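Local coordinates for outer membrane protein Omp121 (Bacteroides thetaiotaomicron, PDB 5FQ8) that probably takes up nutrients across the bacterial outer membrane as a TonB-dependent receptor, and binds calcium and magnesium ions, at residues K658-F663 and P710-D715; L679-A684 and T688-N693; T808-K811 and S816-I819. All blocks are in the same frame, centred on the assembly; numbering follows the deposited sequence.

Contact 1: K658-F663 and P710-D715; sequences KNRLSF and PIRTKD
Arg660 NH2 reaches over to the end of strand 697-712, where backbone carbonyls gather round it: it hydrogen-bonds to Thr709 O and lies 3.1 Å from Pro710 O, at too poor an angle for a second bond. Arg660 belongs to a classic beta bulge, sharing with Leu661 the place opposite Phe656 where the chain turns from strand 643-656 into strand 661-680, at a barrel rim that is probably periplasmic, as for the short turns of this family. With CG beside the backbone N (chi1 -68°) and a bend at chi3 (65°), the side chain swings its guanidinium along the neighbouring backbone. Ile711 N sits in the guanidinium plane at its edge, 3.5 Å from Arg660 NH2. Arg712 covers one face with its CB, 3.8 Å above the plane and shifted toward the rim of the group. In return, CG of Arg660 lies over a face of the Arg712 guanidinium, and the two planes are only 24° apart. Arg660 NE and Arg712 NH1 are 4.5 Å apart, like charges that probably weaken the contact slightly; what touches between the two side chains is carbon against guanidinium. Replacing this arginine by an alanine is likely to leave Thr709 O without its side-chain donor and uncover CB of Arg712. CD of Arg660 lies 3.9 Å from NH1 of Arg712.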
loop_
_atom_site.group_PDB
_atom_site.type_symbol
_atom_site.label_atom_id
_atom_site.label_comp_id
_atom_site.label_asym_id
_atom_site.label_seq_id
_atom_site.Cartn_x
_atom_site.Cartn_y
_atom_site.Cartn_z
ATOM N N LYS B 658 38.525 10.750 -54.487
ATOM C CA LYS B 658 38.184 9.386 -54.065
ATOM C C LYS B 658 37.850 9.330 -52.574
ATOM O O LYS B 658 38.458 8.589 -51.800
ATOM C CB LYS B 658 39.308 8.397 -54.397
ATOM C CG LYS B 658 39.685 8.336 -55.855
ATOM C CD LYS B 658 38.755 7.472 -56.671
ATOM C CE LYS B 658 39.066 7.598 -58.170
ATOM N NZ LYS B 658 40.491 7.323 -58.520
ATOM N N ASN B 659 36.870 10.146 -52.182
ATOM C CA ASN B 659 36.342 10.202 -50.824
ATOM C C ASN B 659 37.358 10.679 -49.799
ATOM O O ASN B 659 37.153 10.488 -48.602
ATOM C CB ASN B 659 35.781 8.849 -50.388
ATOM C CG ASN B 659 34.315 8.739 -50.640
ATOM O OD1 ASN B 659 33.500 9.186 -49.828
ATOM N ND2 ASN B 659 33.955 8.143 -51.766
ATOM N N ARG B 660 38.450 11.299 -50.225
ATOM C CA ARG B 660 39.399 11.826 -49.256
ATOM C C ARG B 660 39.028 13.217 -48.792
ATOM O O ARG B 660 39.764 13.798 -47.995
ATOM C CB ARG B 660 40.815 11.820 -49.837
ATOM C CG ARG B 660 41.363 10.430 -50.045
ATOM C CD ARG B 660 42.808 10.459 -50.379
ATOM N NE ARG B 660 43.615 10.966 -49.284
ATOM C CZ ARG B 660 44.888 11.308 -49.414
ATOM N NH1 ARG B 660 45.480 11.198 -50.595
ATOM N NH2 ARG B 660 45.566 11.758 -48.374
ATOM N N LEU B 661 37.898 13.741 -49.255
ATOM C CA LEU B 661 37.320 14.985 -48.771
ATOM C C LEU B 661 35.825 14.894 -49.024
ATOM O O LEU B 661 35.411 14.481 -50.109
ATOM C CB LEU B 661 37.924 16.201 -49.472
ATOM C CG LEU B 661 37.356 17.555 -49.063
ATOM C CD1 LEU B 661 37.663 17.798 -47.614
ATOM C CD2 LEU B 661 37.914 18.661 -49.914
ATOM N N SER B 662 35.025 15.252 -48.022
ATOM C CA SER B 662 33.589 15.012 -48.066
ATOM C C SER B 662 32.897 15.963 -47.106
ATOM O O SER B 662 33.366 16.149 -45.980
ATOM C CB SER B 662 33.275 13.557 -47.704
ATOM O OG SER B 662 31.919 13.392 -47.354
ATOM N N PHE B 663 31.801 16.574 -47.556
ATOM C CA PHE B 663 31.030 17.482 -46.719
ATOM C C PHE B 663 29.543 17.313 -46.991
ATOM O O PHE B 663 29.130 16.972 -48.099
ATOM C CB PHE B 663 31.412 18.954 -46.931
ATOM C CG PHE B 663 30.738 19.589 -48.113
ATOM C CD1 PHE B 663 29.516 20.222 -47.980
ATOM C CD2 PHE B 663 31.332 19.554 -49.358
ATOM C CE1 PHE B 663 28.895 20.787 -49.063
ATOM C CE2 PHE B 663 30.722 20.128 -50.441
ATOM C CZ PHE B 663 29.501 20.742 -50.299
ATOM N N PRO B 710 43.567 13.579 -44.806
ATOM C CA PRO B 710 44.729 14.323 -45.307
ATOM C C PRO B 710 45.956 13.474 -45.590
ATOM O O PRO B 710 46.793 13.871 -46.409
ATOM C CB PRO B 710 44.994 15.327 -44.179
ATOM C CG PRO B 710 44.352 14.747 -42.985
ATOM C CD PRO B 710 43.115 14.108 -43.515
ATOM N N ILE B 711 46.114 12.328 -44.943
ATOM C CA ILE B 711 47.251 11.458 -45.196
ATOM C C ILE B 711 46.740 10.043 -45.356
ATOM O O ILE B 711 45.877 9.599 -44.599
ATOM C CB ILE B 711 48.305 11.537 -44.077
ATOM C CG1 ILE B 711 48.831 12.955 -43.924
ATOM C CG2 ILE B 711 49.465 10.647 -44.394
ATOM C CD1 ILE B 711 49.967 13.033 -42.964
ATOM N N ARG B 712 47.277 9.333 -46.342
ATOM C CA ARG B 712 46.859 7.961 -46.606
ATOM C C ARG B 712 48.013 7.264 -47.299
ATOM O O ARG B 712 48.310 7.578 -48.452
ATOM C CB ARG B 712 45.615 7.952 -47.474
ATOM C CG ARG B 712 44.768 6.693 -47.447
ATOM C CD ARG B 712 43.295 7.107 -47.394
ATOM N NE ARG B 712 42.345 6.211 -48.054
ATOM C CZ ARG B 712 42.300 5.984 -49.360
ATOM N NH1 ARG B 712 43.169 6.577 -50.162
ATOM N NH2 ARG B 712 41.392 5.151 -49.852
ATOM N N THR B 713 48.676 6.356 -46.599
ATOM C CA THR B 713 49.651 5.493 -47.246
ATOM C C THR B 713 49.205 4.046 -47.093
ATOM O O THR B 713 48.027 3.783 -46.835
ATOM C CB THR B 713 51.051 5.709 -46.669
ATOM O OG1 THR B 713 51.167 5.078 -45.395
ATOM C CG2 THR B 713 51.339 7.171 -46.516
ATOM N N LYS B 714 50.126 3.097 -47.257
ATOM C CA LYS B 714 49.746 1.696 -47.127
ATOM C C LYS B 714 49.539 1.328 -45.669
ATOM O O LYS B 714 48.599 0.601 -45.336
ATOM C CB LYS B 714 50.807 0.806 -47.780
ATOM C CG LYS B 714 50.676 -0.688 -47.511
ATOM C CD LYS B 714 51.887 -1.213 -46.755
ATOM C CE LYS B 714 51.757 -2.697 -46.425
ATOM N NZ LYS B 714 52.824 -3.154 -45.489
ATOM N N ASP B 715 50.374 1.860 -44.784
ATOM C CA ASP B 715 50.345 1.508 -43.372
ATOM C C ASP B 715 49.852 2.624 -42.463
ATOM O O ASP B 715 49.849 2.446 -41.245
ATOM C CB ASP B 715 51.742 1.078 -42.913
ATOM C CG ASP B 715 52.149 -0.250 -43.474
ATOM O OD1 ASP B 715 51.256 -1.071 -43.721
ATOM O OD2 ASP B 715 53.356 -0.476 -43.677
#

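Contact 2: L679-A684 and T688-N693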
loop_
_atom_site.group_PDB
_atom_site.type_symbol
_atom_site.label_atom_id
_atom_site.label_comp_id
_atom_site.label_asym_id
_atom_site.label_seq_id
_atom_site.Cartn_x
_atom_site.Cartn_y
_atom_site.Cartn_z
ATOM N N LEU B 679 -2.627 23.244 -21.392
ATOM C CA LEU B 679 -2.156 24.617 -21.281
ATOM C C LEU B 679 -2.591 25.261 -19.974
ATOM O O LEU B 679 -3.738 25.123 -19.559
ATOM C CB LEU B 679 -2.698 25.429 -22.448
ATOM C CG LEU B 679 -2.072 26.783 -22.684
ATOM C CD1 LEU B 679 -0.593 26.591 -22.836
ATOM C CD2 LEU B 679 -2.676 27.368 -23.925
ATOM N N ALA B 680 -1.685 26.009 -19.350
ATOM C CA ALA B 680 -1.980 26.607 -18.050
ATOM C C ALA B 680 -3.124 27.607 -18.138
ATOM O O ALA B 680 -3.308 28.282 -19.149
ATOM C CB ALA B 680 -0.745 27.291 -17.479
ATOM N N MET B 681 -3.900 27.687 -17.060
ATOM C CA MET B 681 -5.115 28.487 -17.011
ATOM C C MET B 681 -5.326 28.985 -15.592
ATOM O O MET B 681 -4.853 28.375 -14.628
ATOM C CB MET B 681 -6.318 27.677 -17.461
ATOM C CG MET B 681 -7.515 28.459 -17.863
ATOM S SD MET B 681 -8.611 27.314 -18.618
ATOM C CE MET B 681 -9.904 28.333 -19.163
ATOM N N ASP B 682 -6.042 30.097 -15.479
ATOM C CA ASP B 682 -6.308 30.718 -14.188
ATOM C C ASP B 682 -7.179 29.808 -13.335
ATOM O O ASP B 682 -8.312 29.495 -13.728
ATOM C CB ASP B 682 -6.973 32.080 -14.393
ATOM C CG ASP B 682 -7.396 32.750 -13.091
ATOM O OD1 ASP B 682 -6.936 32.364 -11.998
ATOM O OD2 ASP B 682 -8.202 33.696 -13.179
ATOM N N PRO B 683 -6.709 29.373 -12.194
ATOM C CA PRO B 683 -7.530 28.527 -11.334
ATOM C C PRO B 683 -8.893 29.125 -11.032
ATOM O O PRO B 683 -9.839 28.401 -10.716
ATOM C CB PRO B 683 -6.674 28.408 -10.076
ATOM C CG PRO B 683 -5.301 28.548 -10.566
ATOM C CD PRO B 683 -5.344 29.527 -11.673
ATOM N N ALA B 684 -9.016 30.443 -11.137
ATOM C CA ALA B 684 -10.303 31.065 -10.885
ATOM C C ALA B 684 -11.355 30.598 -11.867
ATOM O O ALA B 684 -12.549 30.803 -11.631
ATOM C CB ALA B 684 -10.179 32.577 -10.943
ATOM N N THR B 688 -7.204 24.353 -13.644
ATOM C CA THR B 688 -5.846 24.867 -13.718
ATOM C C THR B 688 -5.216 24.692 -15.084
ATOM O O THR B 688 -4.105 25.183 -15.303
ATOM C CB THR B 688 -4.955 24.173 -12.715
ATOM O OG1 THR B 688 -5.191 22.769 -12.799
ATOM C CG2 THR B 688 -5.263 24.630 -11.368
ATOM N N ALA B 689 -5.881 23.993 -15.992
ATOM C CA ALA B 689 -5.353 23.830 -17.331
ATOM C C ALA B 689 -6.494 23.459 -18.248
ATOM O O ALA B 689 -7.509 22.927 -17.811
ATOM C CB ALA B 689 -4.256 22.771 -17.382
ATOM N N GLN B 690 -6.324 23.762 -19.520
ATOM C CA GLN B 690 -7.269 23.341 -20.536
ATOM C C GLN B 690 -6.487 22.708 -21.662
ATOM O O GLN B 690 -5.463 23.244 -22.080
ATOM C CB GLN B 690 -8.106 24.497 -21.060
ATOM C CG GLN B 690 -9.073 24.057 -22.126
ATOM C CD GLN B 690 -9.876 25.180 -22.707
ATOM O OE1 GLN B 690 -10.754 24.957 -23.532
ATOM N NE2 GLN B 690 -9.578 26.398 -22.293
ATOM N N ASN B 691 -6.942 21.556 -22.128
ATOM C CA ASN B 691 -6.298 20.901 -23.254
ATOM C C ASN B 691 -6.722 21.595 -24.534
ATOM O O ASN B 691 -7.913 21.637 -24.850
ATOM C CB ASN B 691 -6.679 19.425 -23.306
ATOM C CG ASN B 691 -6.216 18.661 -22.106
ATOM O OD1 ASN B 691 -5.258 19.035 -21.443
ATOM N ND2 ASN B 691 -6.889 17.561 -21.827
ATOM N N MET B 692 -5.768 22.145 -25.273
ATOM C CA MET B 692 -6.125 22.717 -26.558
ATOM C C MET B 692 -4.951 22.610 -27.506
ATOM O O MET B 692 -3.837 22.278 -27.107
ATOM C CB MET B 692 -6.595 24.163 -26.409
ATOM C CG MET B 692 -5.740 25.032 -25.519
ATOM S SD MET B 692 -6.671 26.386 -24.787
ATOM C CE MET B 692 -7.879 26.707 -26.037
ATOM N N ASN B 693 -5.232 22.860 -28.779
ATOM C CA ASN B 693 -4.198 22.870 -29.805
ATOM C C ASN B 693 -3.337 24.112 -29.678
ATOM O O ASN B 693 -3.848 25.231 -29.712
ATOM C CB ASN B 693 -4.843 22.835 -31.185
ATOM C CG ASN B 693 -5.740 21.646 -31.371
ATOM O OD1 ASN B 693 -6.945 21.784 -31.452
ATOM N ND2 ASN B 693 -5.157 20.467 -31.437
#
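Thr688 meets Pro683 by its methyl, CG2 lying 4.0 Å from the ring atom CG with the two side chains crossing at about a right angle. Its OG1 instead bonds Asn633 O, so this threonine stands behind a residue of the magnesium site, its side chain about 7 Å from the ion, while its backbone O accepts from Met681 N (3.1 Å between Thr688 O and Met681 N). Ala689 follows, facing Ala680 as a non-hydrogen-bonded pair whose side chains diverge. Gln690 pairs with Leu679 through two backbone bonds, Leu679 N to Gln690 O and Gln690 N to Leu679 O, each 2.9 Å. The extended side chains of Gln690 and Met681 cross at a slant, Met681 SD lying 3.8 Å from Gln690 CB and Met681 CE 3.7 Å from Gln690 NE2; that NE2 donates to a polar side chain of another protein's chain. Asn691 carries its amide between Ser678 OG, at OD1, and Met602 O, at ND2. Met692 adds its CG, 4.2 Å from Leu679 CD2. An Asx turn, Asp682 OD1 to Ala684 N, shapes part of the connecting loop; the whole is an antiparallel beta hairpin beside the magnesium site.

Contact 3: T808-K811 and S816-I819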
loop_
_atom_site.group_PDB
_atom_site.type_symbol
_atom_site.label_atom_id
_atom_site.label_comp_id
_atom_site.label_asym_id
_atom_site.label_seq_id
_atom_site.Cartn_x
_atom_site.Cartn_y
_atom_site.Cartn_z
ATOM N N THR B 808 39.258 12.866 -34.741
ATOM C CA THR B 808 40.376 12.417 -35.547
ATOM C C THR B 808 40.520 10.915 -35.384
ATOM O O THR B 808 40.186 10.366 -34.337
ATOM C CB THR B 808 41.662 13.134 -35.155
ATOM O OG1 THR B 808 42.725 12.642 -35.958
ATOM C CG2 THR B 808 41.992 12.894 -33.712
ATOM N N ASN B 809 40.998 10.244 -36.427
ATOM C CA ASN B 809 41.158 8.790 -36.393
ATOM C C ASN B 809 42.446 8.410 -37.114
ATOM O O ASN B 809 42.562 8.606 -38.326
ATOM C CB ASN B 809 39.952 8.082 -37.015
ATOM C CG ASN B 809 38.628 8.496 -36.381
ATOM O OD1 ASN B 809 38.209 7.946 -35.365
ATOM N ND2 ASN B 809 37.958 9.461 -36.996
ATOM N N LEU B 810 43.400 7.869 -36.369
ATOM C CA LEU B 810 44.657 7.375 -36.906
ATOM C C LEU B 810 44.635 5.859 -37.006
ATOM O O LEU B 810 44.128 5.173 -36.118
ATOM C CB LEU B 810 45.812 7.804 -36.018
ATOM C CG LEU B 810 45.697 9.274 -35.672
ATOM C CD1 LEU B 810 46.669 9.618 -34.601
ATOM C CD2 LEU B 810 45.994 10.062 -36.898
ATOM N N LYS B 811 45.186 5.339 -38.095
ATOM C CA LYS B 811 45.379 3.906 -38.269
ATOM C C LYS B 811 46.793 3.676 -38.769
ATOM O O LYS B 811 47.159 4.163 -39.840
ATOM C CB LYS B 811 44.355 3.312 -39.244
ATOM C CG LYS B 811 42.911 3.593 -38.888
ATOM C CD LYS B 811 41.959 2.636 -39.580
ATOM C CE LYS B 811 42.166 1.210 -39.083
ATOM N NZ LYS B 811 41.207 0.223 -39.673
ATOM N N SER B 816 44.864 1.480 -33.913
ATOM C CA SER B 816 43.860 2.498 -34.190
ATOM C C SER B 816 43.857 3.511 -33.056
ATOM O O SER B 816 44.208 3.189 -31.923
ATOM C CB SER B 816 42.476 1.889 -34.345
ATOM O OG SER B 816 42.570 0.521 -34.689
ATOM N N LEU B 817 43.502 4.748 -33.368
ATOM C CA LEU B 817 43.300 5.748 -32.332
ATOM C C LEU B 817 42.170 6.669 -32.734
ATOM O O LEU B 817 42.083 7.092 -33.885
ATOM C CB LEU B 817 44.551 6.566 -32.067
ATOM C CG LEU B 817 44.462 7.422 -30.819
ATOM C CD1 LEU B 817 44.208 6.524 -29.668
ATOM C CD2 LEU B 817 45.755 8.119 -30.617
ATOM N N GLY B 818 41.303 6.962 -31.781
ATOM C CA GLY B 818 40.183 7.844 -32.018
ATOM C C GLY B 818 40.031 8.834 -30.892
ATOM O O GLY B 818 40.114 8.473 -29.720
ATOM N N ILE B 819 39.839 10.098 -31.237
ATOM C CA ILE B 819 39.748 11.165 -30.256
ATOM C C ILE B 819 38.606 12.062 -30.680
ATOM O O ILE B 819 38.664 12.665 -31.755
ATOM C CB ILE B 819 41.047 11.972 -30.153
ATOM C CG1 ILE B 819 42.188 11.059 -29.748
ATOM C CG2 ILE B 819 40.904 13.017 -29.109
ATOM C CD1 ILE B 819 43.453 11.782 -29.451
#
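Thr808 pairs with Ile819 in an antiparallel hairpin, and Lys811 with Ser816 nearer its turn; the strand axes run 172° apart in direction and come within 4.7 Å. Four backbone hydrogen bonds join them. Thr808 N to Ile819 O and Ile819 N to Thr808 O both measure 3.1 Å. Leu810 N to Leu817 O and Leu817 N to Leu810 O are shorter, both 2.9 Å. Between these bonded pairs the CA hydrogens approach the same oxygens: Asn809 CA is 3.2 Å from Leu817 O, and Gly818 CA comes close to Thr808 O in the same way.

Apolar contacts gather on the face of Thr808, Leu810, Leu817 and Ile819. Thr808 and Ile819 lie side by side and point the same way, CG2 of Thr808 being 3.8 Å from CB of Ile819. With OG1 anti to N (chi1 179°), CG2 of Thr808 falls between N and the carbonyl carbon, next to Ile819. The leucines touch more loosely, CB of Leu810 lying 4.3 Å from CB of Leu817. The side chain of Leu817 is about 7 Å from a bound C8E detergent molecule, which suggests that this face looks toward lipid.

On the other face polar groups prevail: Asn809 OD1 rests against Gly818 CA, and Lys811 passes near Ser816.

Strand 716-731 flanks 802-812, with Leu810 packing on Trp718 and Thr808 OG1 bonded to Trp718 NE1 and Glu719 O. On the other flank, strand 899-915 pairs with 815-825 and receives Leu817 on Leu912 and Ile819 on Leu907, continuing the barrel wall.

In the fold
Contacts 1 and 3 are surface contacts on the same side of the chain's centre, their own centres 13 Å apart, whereas contact 2 is buried and lies on the opposite side, about 58 Å from contact 1 between centres. Strand 661-680 nevertheless serves both contacts 1 and 2, one at each end, and contact 2 is nested within the loop that contact 1 closes. Trp718 links contacts 1 and 3: Ile711 and Leu810 both pack on it. Chemistry follows place: guanidinium against backbone at the barrel rim, regular strand pairing with apolar side chains in the wall, and a short-paired hairpin with a longer loop beside magnesium where another protein's chain docks.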